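Local coordinates for protein yxeP (Bacillus subtilis, PDB 1YSJ) that probably removes the acetyl group from N-acetylcysteine, using two divalent metal ions, in a pathway that lets the bacterium recover cysteine from S-(2-succino)cysteine, at residues L47-V52 with F153-E158; R95-A100 with C122-H127; E53-I58 with T77-E82; G162-L167 with F351-E356. The protein carries 1 engineered substitution. All blocks are in the same frame, centred on the assembly; numbering follows the deposited sequence.

Contact 1: L47-V52 with F153-E158; sequences LSFQEV and FQPAEE. With NI (nickel (II) ion), chain D.
F49 lies flat over A156: the methyl CB sits 3.5 Å from the ring centroid and only 9° off the ring normal, a CH-pi contact in which every ring carbon has the methyl within about 4 Å. Next to it, E51 does the polar work, its chain bent at chi2 (90°) to fold the carboxylate back to A156 N. E51 OE2 accepts from A156 N at 3.1 Å, on the syn side and 24° out of the carboxylate plane, and also from F49 N at 2.9 Å, from the opposite face. E51 OE1 is taken by T77 OG1, while both oxygens press on P155 CB. The 47-50 segment folds as a type II beta turn, with E51 following as N-cap of helix 52-64, so this carboxylate fastens a turn to the loop that leaves strand 148-154 for the dinickel site of this M20 peptidase. S48 is tucked in as well, its OG 3.6 Å from A156 CA and hydrogen-bonded to D99. The outer side is looser: F49 CE2 meets P155 CG only obliquely at 4.2 Å, and the ring is partly exposed. At the far end the E158 carboxylate leads away, E158 OE1 and OE2 both binding one nickel at 2.4 Å.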
# COMPACT_ATOMS: atom_id res chain seq x y z
N LEU A 47 21.84 19.41 10.84
CA LEU A 47 21.00 18.23 11.03
C LEU A 47 21.61 17.23 12.01
O LEU A 47 22.79 17.32 12.32
CB LEU A 47 20.69 17.57 9.68
CG LEU A 47 19.95 18.46 8.66
CD1 LEU A 47 19.88 17.84 7.28
CD2 LEU A 47 18.55 18.78 9.15
N SER A 48 20.79 16.30 12.51
CA SER A 48 21.22 15.21 13.41
C SER A 48 22.52 14.54 12.98
O SER A 48 22.64 14.11 11.84
CB SER A 48 20.12 14.15 13.53
OG SER A 48 18.95 14.65 14.16
N PHE A 49 23.47 14.46 13.92
CA PHE A 49 24.82 13.89 13.69
C PHE A 49 25.71 14.67 12.71
O PHE A 49 26.80 14.21 12.35
CB PHE A 49 24.76 12.40 13.32
CG PHE A 49 24.37 11.50 14.46
CD1 PHE A 49 23.42 10.50 14.28
CD2 PHE A 49 24.95 11.65 15.73
CE1 PHE A 49 23.06 9.65 15.32
CE2 PHE A 49 24.58 10.82 16.78
CZ PHE A 49 23.63 9.82 16.58
N GLN A 50 25.26 15.85 12.29
CA GLN A 50 25.99 16.69 11.33
C GLN A 50 26.30 18.05 11.95
O GLN A 50 26.62 19.01 11.23
CB GLN A 50 25.18 16.87 10.04
CG GLN A 50 24.92 15.57 9.28
CD GLN A 50 24.36 15.81 7.89
OE1 GLN A 50 25.03 16.37 7.01
NE2 GLN A 50 23.11 15.38 7.67
N GLU A 51 26.23 18.11 13.28
CA GLU A 51 26.42 19.36 14.03
C GLU A 51 27.90 19.64 14.28
O GLU A 51 28.33 19.79 15.42
CB GLU A 51 25.63 19.33 15.35
CG GLU A 51 24.24 18.70 15.28
CD GLU A 51 24.24 17.19 15.54
OE1 GLU A 51 25.31 16.55 15.48
OE2 GLU A 51 23.15 16.64 15.82
N VAL A 52 28.66 19.74 13.20
CA VAL A 52 30.10 19.97 13.26
C VAL A 52 30.42 21.39 13.73
O VAL A 52 31.20 21.58 14.67
CB VAL A 52 30.77 19.67 11.88
CG1 VAL A 52 32.28 19.95 11.92
CG2 VAL A 52 30.51 18.21 11.47
N PHE A 153 25.64 18.51 25.85
CA PHE A 153 25.12 19.10 24.63
C PHE A 153 24.99 17.97 23.61
O PHE A 153 25.96 17.57 22.97
CB PHE A 153 25.99 20.27 24.16
CG PHE A 153 26.03 21.42 25.14
CD1 PHE A 153 27.00 21.46 26.14
CD2 PHE A 153 25.09 22.44 25.08
CE1 PHE A 153 27.04 22.51 27.06
CE2 PHE A 153 25.11 23.49 26.00
CZ PHE A 153 26.09 23.53 26.99
N GLN A 154 23.77 17.46 23.50
CA GLN A 154 23.50 16.19 22.86
C GLN A 154 23.12 16.33 21.39
O GLN A 154 22.22 17.10 21.05
CB GLN A 154 22.38 15.48 23.63
CG GLN A 154 21.91 14.19 22.99
CD GLN A 154 20.48 13.84 23.34
OE1 GLN A 154 20.13 13.72 24.52
NE2 GLN A 154 19.64 13.66 22.33
N PRO A 155 23.78 15.55 20.51
CA PRO A 155 23.38 15.55 19.10
C PRO A 155 22.16 14.67 18.88
O PRO A 155 21.82 13.88 19.76
CB PRO A 155 24.59 14.92 18.41
CG PRO A 155 25.15 13.98 19.43
CD PRO A 155 24.89 14.61 20.77
N ALA A 156 21.50 14.83 17.74
CA ALA A 156 20.56 13.83 17.22
C ALA A 156 19.35 13.49 18.12
O ALA A 156 18.97 12.32 18.25
CB ALA A 156 21.32 12.55 16.83
N GLU A 157 18.75 14.50 18.74
CA GLU A 157 17.51 14.30 19.49
C GLU A 157 16.36 13.99 18.52
O GLU A 157 15.52 13.13 18.79
CB GLU A 157 17.16 15.52 20.34
CG GLU A 157 15.98 15.34 21.30
CD GLU A 157 14.61 15.46 20.63
OE1 GLU A 157 14.46 16.27 19.68
OE2 GLU A 157 13.68 14.75 21.05
N GLU A 158 16.35 14.69 17.39
CA GLU A 158 15.25 14.59 16.44
C GLU A 158 15.09 13.20 15.82
O GLU A 158 14.00 12.85 15.36
CB GLU A 158 15.36 15.67 15.35
CG GLU A 158 15.31 17.11 15.89
CD GLU A 158 13.94 17.50 16.44
OE1 GLU A 158 12.97 16.72 16.35
OE2 GLU A 158 13.83 18.62 16.97
NI NI D . 11.54 18.24 17.56
O HOH W 1 12.17 17.75 19.90
O HOH W 2 9.85 17.08 18.69

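Contact 2: R95-A100 with C122-H127; sequences RADIDA and CGHDFH. With NI (nickel (II) ion), chain C; NI (nickel (II) ion), chain D.
H124 and D97 meet as stacked planes, the aspartate carboxylate lying over one face of the imidazole with only 10° between them. H124 can be traced outward from CB. H124 CB leans on the backbone, 3.3 Å from D97 O, and CG lies between D99 O and D97 OD1. At H124 ND1 the ring turns its N-H to D99: D99 OD1 accepts at 3.2 Å, in the imidazole plane but 40° above that of the carboxylate. CE1 passes under D97 OD2, which contributes no bond to the ring. At the tip, H124 NE2 binds the nickel NI of chain C at 2.0 Å. With CG anti to the carbonyl carbon (chi1 -66°), the ring is carried over strand 91-97 and its end.

D97 OD1 has a different task, accepting from H127 ND1 at 2.8 Å through its syn lone pair, with ring and carboxylate nearly coplanar. R95 adds a long, purely electrostatic interaction with D97 OD2. C122 SG then bridges the two nickels, at 2.5 and 2.6 Å, and water 1 joins the same pair; H182 completes the site of the nickel held by H124, E158 and H374 that of the other. D99 is itself held through OD2 by S48 OG and E158 N.

This is the dinuclear centre of an M20 peptidase, set where the C-terminal end of a sheet strand meets the start of helix 124-139. The bond from ND1 to D99 helps, with the nickel bond, to fix the rotation of the imidazole and implies that NE2 offers its lone pair to nickel, while the carboxylate behind it would probably strengthen that nitrogen as a ligand.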
# COMPACT_ATOMS: atom_id res chain seq x y z
N ARG A 95 21.09 18.80 30.55
CA ARG A 95 21.11 18.41 29.16
C ARG A 95 20.44 19.43 28.24
O ARG A 95 19.35 19.93 28.55
CB ARG A 95 20.48 17.02 29.01
CG ARG A 95 20.41 16.47 27.59
CD ARG A 95 19.14 16.94 26.87
NE ARG A 95 18.71 15.97 25.88
CZ ARG A 95 17.49 15.92 25.36
NH1 ARG A 95 16.57 16.81 25.72
NH2 ARG A 95 17.19 14.98 24.48
N ALA A 96 21.10 19.72 27.13
CA ALA A 96 20.50 20.46 26.01
C ALA A 96 20.70 19.68 24.70
O ALA A 96 21.71 19.00 24.53
CB ALA A 96 21.11 21.85 25.89
N ASP A 97 19.74 19.78 23.79
CA ASP A 97 19.85 19.18 22.46
C ASP A 97 20.29 20.21 21.42
O ASP A 97 19.89 21.37 21.49
CB ASP A 97 18.54 18.50 22.04
CG ASP A 97 17.30 19.24 22.54
OD1 ASP A 97 17.39 20.43 22.91
OD2 ASP A 97 16.22 18.60 22.57
N ILE A 98 21.12 19.79 20.47
CA ILE A 98 21.79 20.76 19.57
C ILE A 98 21.43 20.67 18.07
O ILE A 98 21.91 21.48 17.28
CB ILE A 98 23.34 20.74 19.75
CG1 ILE A 98 23.96 19.43 19.24
CG2 ILE A 98 23.71 20.99 21.21
CD1 ILE A 98 25.49 19.44 19.14
N ASP A 99 20.61 19.69 17.68
CA ASP A 99 20.30 19.44 16.26
C ASP A 99 19.05 20.17 15.74
O ASP A 99 18.10 20.42 16.48
CB ASP A 99 20.20 17.93 15.98
CG ASP A 99 19.07 17.25 16.76
OD1 ASP A 99 18.71 17.70 17.88
OD2 ASP A 99 18.56 16.23 16.26
N ALA A 100 19.07 20.50 14.44
CA ALA A 100 17.95 21.16 13.77
C ALA A 100 17.17 20.19 12.88
O ALA A 100 17.32 18.97 12.99
CB ALA A 100 18.46 22.33 12.96
N CYS A 122 12.46 23.64 16.35
CA CYS A 122 12.07 23.05 17.62
C CYS A 122 12.72 23.77 18.82
O CYS A 122 12.58 23.33 19.95
CB CYS A 122 12.41 21.55 17.63
SG CYS A 122 11.35 20.55 18.70
N GLY A 123 13.42 24.87 18.54
CA GLY A 123 14.02 25.71 19.59
C GLY A 123 15.26 25.16 20.28
O GLY A 123 15.61 25.60 21.37
N HIS A 124 15.95 24.22 19.63
CA HIS A 124 17.15 23.60 20.21
C HIS A 124 18.32 24.57 20.28
O HIS A 124 19.23 24.42 21.12
CB HIS A 124 17.53 22.35 19.42
CG HIS A 124 16.53 21.24 19.53
ND1 HIS A 124 16.79 19.95 19.10
CD2 HIS A 124 15.26 21.22 20.02
CE1 HIS A 124 15.73 19.20 19.31
NE2 HIS A 124 14.79 19.94 19.87
N ASP A 125 18.31 25.57 19.40
CA ASP A 125 19.23 26.69 19.48
C ASP A 125 19.03 27.42 20.82
O ASP A 125 20.00 27.70 21.53
CB ASP A 125 19.06 27.64 18.28
CG ASP A 125 17.61 28.10 18.07
OD1 ASP A 125 16.67 27.36 18.44
OD2 ASP A 125 17.42 29.20 17.51
N PHE A 126 17.76 27.70 21.16
CA PHE A 126 17.38 28.24 22.46
C PHE A 126 17.83 27.38 23.65
O PHE A 126 18.40 27.90 24.60
CB PHE A 126 15.87 28.51 22.52
CG PHE A 126 15.33 28.71 23.92
CD1 PHE A 126 15.55 29.90 24.60
CD2 PHE A 126 14.60 27.70 24.55
CE1 PHE A 126 15.06 30.09 25.89
CE2 PHE A 126 14.10 27.87 25.84
CZ PHE A 126 14.33 29.07 26.51
N HIS A 127 17.56 26.07 23.59
CA HIS A 127 17.97 25.16 24.67
C HIS A 127 19.47 25.23 24.90
O HIS A 127 19.92 25.34 26.04
CB HIS A 127 17.58 23.71 24.38
CG HIS A 127 16.11 23.50 24.20
ND1 HIS A 127 15.60 22.46 23.45
CD2 HIS A 127 15.04 24.20 24.65
CE1 HIS A 127 14.28 22.53 23.45
NE2 HIS A 127 13.91 23.57 24.17
NI NI C . 12.88 19.42 20.39
NI NI D . 11.54 18.24 17.56
O HOH W 1 12.17 17.75 19.90
O HOH W 3 13.98 18.10 21.88
O HOH W 2 9.85 17.08 18.69

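Contact 3: E53-I58 with T77-E82; sequences ETTKKI and TGVIAE. Engineered in segment 77-82: G78 (natural residue Ala).
Helix 52-64 packs here against the start of strand 79-84, near one edge of the mixed sheet in the metal-binding domain. T55 makes the polar link: its OG1 accepts from G78 N at 2.8 Å, with an almost straight N-H...O angle of 171°. The same hydroxyl is hydrogen-bonded to the carbonyl of E51, the N-cap residue one turn back, and T77 CA lies 3.4 Å from T55 OG1. With OG1 beside the backbone N (chi1 -63°), the oxygen faces the loop and the methyl CG2 is left to turn toward G78 O and V79.

G78 is an engineered residue, alanine in the natural protein, and its backbone has a positive phi. Beyond it the contact becomes apolar. V79 CG2 fits among T55 CG2, at 3.7 Å, T55 O and I58 CG2, at 3.8 Å, its side chain sliding past those of T55 and I58 in the opposite direction. I58 and V79 also both touch F153 on the neighbouring strand, so the helix rests on two strands at once. A valine in place of T55 would probably leave the buried G78 N without its acceptor and let the loop before the strand shift.

Because OG1 is an acceptor to G78 N, its own hydrogen can go to E51 O; one hydroxyl thus links the first turn of the helix to the entry of the strand, with the V79 and I58 methyls packed beside it.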
# COMPACT_ATOMS: atom_id res chain seq x y z
N GLU A 53 29.80 22.37 13.09
CA GLU A 53 30.04 23.78 13.40
C GLU A 53 29.41 24.19 14.72
O GLU A 53 29.97 25.02 15.44
CB GLU A 53 29.53 24.68 12.26
CG GLU A 53 30.33 24.57 10.96
CD GLU A 53 31.82 24.78 11.16
OE1 GLU A 53 32.21 25.82 11.73
OE2 GLU A 53 32.60 23.91 10.73
N THR A 54 28.25 23.61 15.02
CA THR A 54 27.55 23.85 16.28
C THR A 54 28.41 23.37 17.46
O THR A 54 28.60 24.10 18.44
CB THR A 54 26.16 23.16 16.29
OG1 THR A 54 25.45 23.50 15.09
CG2 THR A 54 25.34 23.57 17.49
N THR A 55 28.94 22.16 17.34
CA THR A 55 29.86 21.59 18.32
C THR A 55 31.10 22.48 18.49
O THR A 55 31.57 22.69 19.61
CB THR A 55 30.28 20.17 17.89
OG1 THR A 55 29.13 19.32 17.86
CG2 THR A 55 31.32 19.57 18.83
N LYS A 56 31.60 22.99 17.37
CA LYS A 56 32.75 23.88 17.38
C LYS A 56 32.45 25.18 18.14
O LYS A 56 33.26 25.62 18.95
CB LYS A 56 33.18 24.18 15.94
CG LYS A 56 34.53 24.82 15.79
CD LYS A 56 34.66 25.52 14.44
CE LYS A 56 34.94 24.53 13.31
NZ LYS A 56 36.32 23.98 13.38
N LYS A 57 31.28 25.77 17.89
CA LYS A 57 30.89 27.03 18.53
C LYS A 57 30.67 26.87 20.03
O LYS A 57 31.16 27.68 20.81
CB LYS A 57 29.64 27.61 17.86
CG LYS A 57 29.89 28.21 16.49
CD LYS A 57 28.64 28.22 15.63
CE LYS A 57 28.93 28.77 14.24
NZ LYS A 57 27.72 28.81 13.39
N ILE A 58 29.96 25.81 20.41
CA ILE A 58 29.71 25.49 21.82
C ILE A 58 31.03 25.33 22.60
O ILE A 58 31.20 25.94 23.66
CB ILE A 58 28.81 24.24 21.99
CG1 ILE A 58 27.44 24.47 21.36
CG2 ILE A 58 28.64 23.87 23.46
CD1 ILE A 58 26.69 23.18 21.07
N THR A 77 30.13 14.71 17.23
CA THR A 77 29.41 15.95 17.49
C THR A 77 28.79 15.89 18.88
O THR A 77 28.47 14.81 19.39
CB THR A 77 28.32 16.23 16.43
OG1 THR A 77 27.36 15.17 16.44
CG2 THR A 77 28.92 16.34 15.03
N GLY A 78 28.62 17.05 19.49
CA GLY A 78 28.14 17.11 20.87
C GLY A 78 29.28 17.48 21.78
O GLY A 78 30.45 17.20 21.49
N VAL A 79 28.95 18.14 22.89
CA VAL A 79 29.96 18.67 23.80
C VAL A 79 29.59 18.27 25.22
O VAL A 79 28.44 18.40 25.64
CB VAL A 79 30.07 20.22 23.69
CG1 VAL A 79 31.16 20.77 24.61
CG2 VAL A 79 30.34 20.65 22.26
N ILE A 80 30.59 17.77 25.95
CA ILE A 80 30.43 17.46 27.36
C ILE A 80 31.35 18.38 28.15
O ILE A 80 32.56 18.40 27.94
CB ILE A 80 30.75 15.97 27.69
CG1 ILE A 80 30.12 15.01 26.65
CG2 ILE A 80 30.34 15.62 29.13
CD1 ILE A 80 28.58 15.03 26.56
N ALA A 81 30.76 19.14 29.06
CA ALA A 81 31.50 20.07 29.90
C ALA A 81 31.23 19.75 31.37
O ALA A 81 30.30 19.01 31.69
CB ALA A 81 31.12 21.51 29.56
N GLU A 82 32.04 20.32 32.25
CA GLU A 82 31.96 20.00 33.68
C GLU A 82 32.38 21.20 34.53
O GLU A 82 33.39 21.84 34.26
CB GLU A 82 32.83 18.78 33.99
CG GLU A 82 32.76 18.27 35.42
CD GLU A 82 33.34 16.87 35.58
OE1 GLU A 82 32.69 15.89 35.13
OE2 GLU A 82 34.43 16.74 36.18

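Contact 4: G162-L167 with F351-E356; sequences GARKVL and FALYQE
Y354 reaches across to helix 162-168 and touches A163, V166 and L167 with different parts of its ring. A163 CB stands over one face, 4.0 Å from the centroid, as a CH-pi contact. V166 comes from the edge: its CG1 is near the ring plane, 3.7 Å from Y354 CE2. L167 CG approaches Y354 CD2 obliquely at 3.9 Å. The phenol oxygen slips in beside the helix backbone, Y354 OH lying 3.4 Å from A163 CA.

L353 fills the other flank. Its CD1 packs on A163 CB at 4.2 Å and lies over one face of the R164 guanidinium, whose chain bends at chi3 (-85°) to bring that group back across the leucine. L167 CD1 closes the row on L353 O, at 3.6 Å.

In the next shell, Q154 OE1 is hydrogen-bonded to Y354 OH and also to R95 NE, which helps fix where the phenol ends. D350 OD2 takes the N-H of A163 at the start of the helix. A phenylalanine replacing Y354 would probably leave Q154 OE1 without its phenol partner, held by R95 NE alone among the partners described, and so less firmly placed.

The two short segments run 39° apart, with axes 8.6 Å from each other at closest approach. Both short helices lie side by side against the mixed sheet of the alpha/beta metal-binding domain, Y354 reaching I152 and I178 on two of its strands.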
# COMPACT_ATOMS: atom_id res chain seq x y z
N GLY A 162 20.82 10.31 19.72
CA GLY A 162 21.91 10.98 20.43
C GLY A 162 22.07 10.63 21.89
O GLY A 162 23.20 10.48 22.37
N ALA A 163 20.95 10.52 22.60
CA ALA A 163 20.96 10.12 24.00
C ALA A 163 21.58 8.73 24.20
O ALA A 163 22.31 8.51 25.17
CB ALA A 163 19.55 10.18 24.58
N ARG A 164 21.28 7.81 23.29
CA ARG A 164 21.88 6.48 23.32
C ARG A 164 23.40 6.53 23.13
O ARG A 164 24.13 5.79 23.79
CB ARG A 164 21.23 5.56 22.28
CG ARG A 164 21.64 4.09 22.39
CD ARG A 164 20.89 3.22 21.38
NE ARG A 164 19.58 2.80 21.88
CZ ARG A 164 18.42 3.37 21.56
NH1 ARG A 164 18.37 4.41 20.73
NH2 ARG A 164 17.29 2.89 22.08
N LYS A 165 23.87 7.39 22.23
CA LYS A 165 25.31 7.58 21.98
C LYS A 165 26.04 8.16 23.20
O LYS A 165 27.16 7.75 23.51
CB LYS A 165 25.55 8.48 20.76
CG LYS A 165 25.11 7.89 19.42
CD LYS A 165 25.99 6.71 19.00
CE LYS A 165 25.50 6.10 17.70
NZ LYS A 165 26.02 4.71 17.52
N VAL A 166 25.39 9.13 23.86
CA VAL A 166 25.88 9.76 25.08
C VAL A 166 26.01 8.72 26.21
O VAL A 166 27.04 8.65 26.88
CB VAL A 166 24.95 10.94 25.52
CG1 VAL A 166 25.21 11.38 26.96
CG2 VAL A 166 25.06 12.12 24.55
N LEU A 167 24.96 7.92 26.40
CA LEU A 167 24.96 6.86 27.41
C LEU A 167 26.06 5.85 27.16
O LEU A 167 26.80 5.48 28.08
CB LEU A 167 23.59 6.16 27.48
CG LEU A 167 22.48 6.85 28.28
CD1 LEU A 167 21.11 6.28 27.94
CD2 LEU A 167 22.74 6.73 29.78
N PHE A 351 15.48 12.11 25.85
CA PHE A 351 15.82 12.36 27.25
C PHE A 351 15.31 11.23 28.15
O PHE A 351 15.90 10.94 29.19
CB PHE A 351 15.25 13.72 27.70
CG PHE A 351 15.62 14.10 29.11
CD1 PHE A 351 16.82 14.74 29.38
CD2 PHE A 351 14.76 13.82 30.17
CE1 PHE A 351 17.17 15.10 30.68
CE2 PHE A 351 15.10 14.18 31.49
CZ PHE A 351 16.31 14.81 31.74
N ALA A 352 14.21 10.59 27.72
CA ALA A 352 13.61 9.46 28.44
C ALA A 352 14.57 8.28 28.61
O ALA A 352 14.50 7.56 29.61
CB ALA A 352 12.35 9.00 27.72
N LEU A 353 15.45 8.10 27.64
CA LEU A 353 16.49 7.07 27.70
C LEU A 353 17.43 7.26 28.89
O LEU A 353 17.84 6.29 29.52
CB LEU A 353 17.28 7.02 26.39
CG LEU A 353 16.66 6.33 25.18
CD1 LEU A 353 17.58 6.48 23.98
CD2 LEU A 353 16.36 4.85 25.44
N TYR A 354 17.76 8.51 29.21
CA TYR A 354 18.55 8.83 30.40
C TYR A 354 17.83 8.39 31.67
O TYR A 354 18.44 7.81 32.56
CB TYR A 354 18.85 10.32 30.49
CG TYR A 354 19.66 10.89 29.34
CD1 TYR A 354 19.20 12.00 28.64
CD2 TYR A 354 20.90 10.35 28.98
CE1 TYR A 354 19.93 12.54 27.60
CE2 TYR A 354 21.64 10.89 27.94
CZ TYR A 354 21.15 11.98 27.26
OH TYR A 354 21.87 12.53 26.22
N GLN A 355 16.53 8.67 31.73
CA GLN A 355 15.69 8.38 32.91
C GLN A 355 15.44 6.90 33.15
O GLN A 355 14.98 6.51 34.22
CB GLN A 355 14.36 9.13 32.80
CG GLN A 355 14.46 10.63 32.97
CD GLN A 355 13.20 11.35 32.53
OE1 GLN A 355 12.78 12.33 33.14
NE2 GLN A 355 12.59 10.85 31.46
N GLU A 356 15.71 6.07 32.14
CA GLU A 356 15.67 4.61 32.31
C GLU A 356 16.82 4.15 33.20
O GLU A 356 16.74 3.08 33.81
CB GLU A 356 15.77 3.90 30.96
CG GLU A 356 14.47 3.80 30.19
CD GLU A 356 14.52 2.70 29.13
OE1 GLU A 356 13.58 1.88 29.09
OE2 GLU A 356 15.49 2.66 28.34

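In the fold
From the N terminus, segment 47-52, with its turn, runs directly into helix 52-64, so contacts 1 and 3 start back to back. Contact 3 closes first, when 77-82 returns to the helix. Contact 2 closes next, between 95-100 and 122-127. Contact 1 closes only at 153-158, so both shorter loops nest inside its own, in series with each other. Contact 4 opens afterwards at 162-167 and waits more than 180 residues for 351-356. Strands 79-84, 148-154 and 91-97 are adjacent in the mixed sheet and tie contacts 1, 2 and 3 together; contacts 1 and 2 share a nickel, and Q154 joins contact 1 to contact 4.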